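Local coordinates for homoserine dehydrogenase (Staphylococcus aureus M1064, PDB 4PG7), which catalyses the NAD(P)-dependent interconversion of aspartate semialdehyde and homoserine, a hydride-transfer step of the aspartic acid pathway, at residues Gly386-Leu395 against Val407-Ala417. Numbering follows the deposited sequence.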
loop_
_atom_site.group_PDB
_atom_site.type_symbol
_atom_site.label_atom_id
_atom_site.label_comp_id
_atom_site.label_asym_id
_atom_site.label_seq_id
_atom_site.Cartn_x
_atom_site.Cartn_y
_atom_site.Cartn_z
ATOM N N GLY A 386 -22.528 -19.824 38.092
ATOM C CA GLY A 386 -23.674 -20.038 37.234
ATOM C C GLY A 386 -23.219 -20.300 35.826
ATOM O O GLY A 386 -22.040 -20.197 35.496
ATOM N N SER A 387 -24.183 -20.646 35.004
ATOM C CA SER A 387 -23.936 -21.120 33.674
ATOM C C SER A 387 -23.654 -19.981 32.689
ATOM O O SER A 387 -23.881 -18.797 32.966
ATOM C CB SER A 387 -25.170 -21.850 33.198
ATOM O OG SER A 387 -26.247 -20.935 33.164
ATOM N N ILE A 388 -23.193 -20.374 31.516
ATOM C CA ILE A 388 -22.922 -19.429 30.459
ATOM C C ILE A 388 -24.221 -18.819 29.955
ATOM O O ILE A 388 -24.267 -17.645 29.582
ATOM C CB ILE A 388 -22.109 -20.093 29.333
ATOM C CG1 ILE A 388 -21.557 -19.040 28.373
ATOM C CG2 ILE A 388 -22.930 -21.143 28.580
ATOM C CD1 ILE A 388 -20.584 -19.616 27.363
ATOM N N GLU A 389 -25.291 -19.604 29.985
ATOM C CA GLU A 389 -26.594 -19.129 29.541
ATOM C C GLU A 389 -27.068 -18.021 30.461
ATOM O O GLU A 389 -27.604 -17.016 30.008
ATOM C CB GLU A 389 -27.624 -20.268 29.498
ATOM C CG GLU A 389 -27.387 -21.300 28.395
ATOM C CD GLU A 389 -26.366 -22.389 28.743
ATOM O OE1 GLU A 389 -25.969 -22.539 29.927
ATOM O OE2 GLU A 389 -25.948 -23.105 27.802
ATOM N N ASN A 390 -26.863 -18.211 31.753
ATOM C CA ASN A 390 -27.216 -17.206 32.740
ATOM C C ASN A 390 -26.401 -15.913 32.629
ATOM O O ASN A 390 -26.936 -14.827 32.763
ATOM C CB ASN A 390 -27.032 -17.767 34.141
ATOM C CG ASN A 390 -27.415 -16.773 35.195
ATOM O OD1 ASN A 390 -28.575 -16.375 35.280
ATOM N ND2 ASN A 390 -26.450 -16.349 36.004
ATOM N N PHE A 391 -25.107 -16.046 32.397
ATOM C CA PHE A 391 -24.250 -14.892 32.158
ATOM C C PHE A 391 -24.739 -14.115 30.923
ATOM O O PHE A 391 -24.902 -12.910 30.968
ATOM C CB PHE A 391 -22.806 -15.359 31.984
ATOM C CG PHE A 391 -21.845 -14.259 31.617
ATOM C CD1 PHE A 391 -21.697 -13.151 32.416
ATOM C CD2 PHE A 391 -21.095 -14.339 30.465
ATOM C CE1 PHE A 391 -20.811 -12.134 32.076
ATOM C CE2 PHE A 391 -20.194 -13.336 30.129
ATOM C CZ PHE A 391 -20.067 -12.228 30.935
ATOM N N GLU A 392 -25.036 -14.831 29.841
ATOM C CA GLU A 392 -25.548 -14.201 28.626
ATOM C C GLU A 392 -26.871 -13.460 28.866
ATOM O O GLU A 392 -27.046 -12.326 28.419
ATOM C CB GLU A 392 -25.741 -15.248 27.516
ATOM C CG GLU A 392 -26.169 -14.660 26.181
ATOM C CD GLU A 392 -26.268 -15.698 25.066
ATOM O OE1 GLU A 392 -26.624 -16.866 25.345
ATOM O OE2 GLU A 392 -25.992 -15.335 23.908
ATOM N N ASN A 393 -27.797 -14.109 29.569
ATOM C CA ASN A 393 -29.069 -13.487 29.895
ATOM C C ASN A 393 -28.899 -12.243 30.735
ATOM O O ASN A 393 -29.544 -11.231 30.455
ATOM C CB ASN A 393 -29.988 -14.453 30.657
ATOM C CG ASN A 393 -30.488 -15.589 29.788
ATOM O OD1 ASN A 393 -30.565 -15.478 28.551
ATOM N ND2 ASN A 393 -30.846 -16.692 30.428
ATOM N N GLU A 394 -28.058 -12.308 31.773
ATOM C CA GLU A 394 -27.817 -11.110 32.568
ATOM C C GLU A 394 -27.244 -9.977 31.716
ATOM O O GLU A 394 -27.661 -8.825 31.869
ATOM C CB GLU A 394 -26.933 -11.323 33.802
ATOM C CG GLU A 394 -26.813 -10.009 34.574
ATOM C CD GLU A 394 -26.457 -10.167 36.038
ATOM O OE1 GLU A 394 -25.723 -11.138 36.368
ATOM O OE2 GLU A 394 -26.890 -9.301 36.849
ATOM N N LEU A 395 -26.273 -10.286 30.849
ATOM C CA LEU A 395 -25.701 -9.252 29.993
ATOM C C LEU A 395 -26.746 -8.628 29.108
ATOM O O LEU A 395 -26.750 -7.417 28.917
ATOM C CB LEU A 395 -24.591 -9.774 29.083
ATOM C CG LEU A 395 -23.200 -10.019 29.676
ATOM C CD1 LEU A 395 -22.246 -10.510 28.597
ATOM C CD2 LEU A 395 -22.681 -8.738 30.336
ATOM N N VAL A 407 -21.195 -15.007 23.649
ATOM C CA VAL A 407 -20.444 -15.358 24.824
ATOM C C VAL A 407 -19.700 -16.665 24.590
ATOM O O VAL A 407 -20.096 -17.475 23.754
ATOM C CB VAL A 407 -21.358 -15.443 26.068
ATOM C CG1 VAL A 407 -22.024 -14.101 26.327
ATOM C CG2 VAL A 407 -22.419 -16.515 25.917
ATOM N N ALA A 408 -18.613 -16.860 25.317
ATOM C CA ALA A 408 -17.811 -18.062 25.205
ATOM C C ALA A 408 -17.211 -18.409 26.562
ATOM O O ALA A 408 -16.974 -17.513 27.391
ATOM C CB ALA A 408 -16.682 -17.852 24.226
ATOM N N ASN A 409 -16.950 -19.704 26.755
ATOM C CA ASN A 409 -16.168 -20.182 27.866
ATOM C C ASN A 409 -14.745 -19.689 27.709
ATOM O O ASN A 409 -14.198 -19.729 26.644
ATOM C CB ASN A 409 -16.156 -21.712 27.917
ATOM C CG ASN A 409 -17.501 -22.286 28.300
ATOM O OD1 ASN A 409 -18.107 -23.032 27.546
ATOM N ND2 ASN A 409 -17.973 -21.934 29.467
ATOM N N TYR A 410 -14.153 -19.213 28.786
ATOM C CA TYR A 410 -12.806 -18.702 28.735
ATOM C C TYR A 410 -11.901 -19.611 29.541
ATOM O O TYR A 410 -10.869 -20.024 29.058
ATOM C CB TYR A 410 -12.798 -17.287 29.294
ATOM C CG TYR A 410 -11.486 -16.558 29.268
ATOM C CD1 TYR A 410 -11.149 -15.747 28.185
ATOM C CD2 TYR A 410 -10.605 -16.613 30.344
ATOM C CE1 TYR A 410 -9.971 -15.036 28.161
ATOM C CE2 TYR A 410 -9.420 -15.905 30.332
ATOM C CZ TYR A 410 -9.108 -15.121 29.227
ATOM O OH TYR A 410 -7.946 -14.382 29.196
ATOM N N ASP A 411 -12.289 -19.869 30.785
ATOM C CA ASP A 411 -11.562 -20.737 31.700
ATOM C C ASP A 411 -12.560 -21.115 32.805
ATOM O O ASP A 411 -13.741 -20.773 32.713
ATOM C CB ASP A 411 -10.338 -19.998 32.263
ATOM C CG ASP A 411 -9.304 -20.934 32.854
ATOM O OD1 ASP A 411 -9.598 -22.139 33.019
ATOM O OD2 ASP A 411 -8.195 -20.464 33.181
ATOM N N ASN A 412 -12.102 -21.805 33.841
ATOM C CA ASN A 412 -12.956 -22.170 34.985
ATOM C C ASN A 412 -13.621 -20.964 35.659
ATOM O O ASN A 412 -12.942 -20.072 36.133
ATOM C CB ASN A 412 -12.131 -22.932 36.023
ATOM C CG ASN A 412 -11.591 -24.247 35.490
ATOM O OD1 ASN A 412 -12.325 -25.037 34.880
ATOM N ND2 ASN A 412 -10.307 -24.501 35.729
ATOM N N GLN A 413 -14.947 -20.950 35.687
ATOM C CA GLN A 413 -15.724 -19.791 36.148
ATOM C C GLN A 413 -15.326 -18.455 35.462
ATOM O O GLN A 413 -15.452 -17.378 36.056
ATOM C CB GLN A 413 -15.627 -19.659 37.679
ATOM C CG GLN A 413 -16.295 -20.800 38.433
ATOM C CD GLN A 413 -16.297 -20.609 39.941
ATOM O OE1 GLN A 413 -17.198 -21.091 40.619
ATOM N NE2 GLN A 413 -15.300 -19.896 40.472
ATOM N N SER A 414 -14.882 -18.533 34.205
ATOM C CA SER A 414 -14.570 -17.344 33.414
ATOM C C SER A 414 -15.246 -17.440 32.072
ATOM O O SER A 414 -15.238 -18.490 31.450
ATOM C CB SER A 414 -13.069 -17.177 33.218
ATOM O OG SER A 414 -12.438 -16.881 34.438
ATOM N N TYR A 415 -15.834 -16.334 31.647
ATOM C CA TYR A 415 -16.510 -16.225 30.369
ATOM C C TYR A 415 -15.998 -14.986 29.680
ATOM O O TYR A 415 -15.521 -14.034 30.331
ATOM C CB TYR A 415 -18.032 -16.090 30.538
ATOM C CG TYR A 415 -18.660 -17.223 31.302
ATOM C CD1 TYR A 415 -18.661 -18.515 30.789
ATOM C CD2 TYR A 415 -19.248 -17.008 32.534
ATOM C CE1 TYR A 415 -19.218 -19.567 31.500
ATOM C CE2 TYR A 415 -19.823 -18.054 33.243
ATOM C CZ TYR A 415 -19.796 -19.327 32.729
ATOM O OH TYR A 415 -20.354 -20.357 33.439
ATOM N N ALA A 416 -16.127 -14.986 28.365
ATOM C CA ALA A 416 -15.811 -13.823 27.560
ATOM C C ALA A 416 -17.048 -13.484 26.767
ATOM O O ALA A 416 -17.824 -14.374 26.414
ATOM C CB ALA A 416 -14.650 -14.123 26.628
ATOM N N ALA A 417 -17.222 -12.200 26.475
ATOM C CA ALA A 417 -18.327 -11.732 25.648
ATOM C C ALA A 417 -17.759 -10.813 24.585
ATOM O O ALA A 417 -16.921 -9.989 24.882
ATOM C CB ALA A 417 -19.343 -10.967 26.481
HETATM O O HOH W 1 -23.543 -16.576 22.388
#
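Tyr415 reaches from the hairpin formed by strands 404-411 and 414-422 to the start of helix 388-398, where its hydroxyl donates to the carbonyl of Gly386 (OH to O, 2.7 Å). The donor oxygen lies in the carbonyl plane, on a lone pair of Gly386 O (C=O...donor angle 144°). Just beyond, Ser387 N-caps the helix, its OG accepting from Asn390 N at 3.1 Å.

Ile388 CA sits over one face of the tyrosine as a CH-pi donor, 4.2 Å from the ring centroid. In Phe391, CG anti to the backbone N (chi1 175°) extends the ring alongside Tyr415, planes at 19°, but slid so far along that its CE2 touches Tyr415 CB (3.5 Å) and the rings barely overlap.

Aliphatic packing completes the interface: Ile388 CG1 meets Val407 CG2 at 3.6 Å, and Leu395 CD1 meets Ala417 CB at 3.6 Å. Glu392 lays CB and CG against the Val407 methyls, and a water links its OE2 to Val407 N.

The helix thus packs on one face of the C-terminal domain's sheet, consistent with an ACT domain, while Val258 of helix 253-262 meets Ala408 and Ala416. Apolar contacts dominate, and the single direct hydrogen bond ties the hairpin to the residue preceding the N-cap.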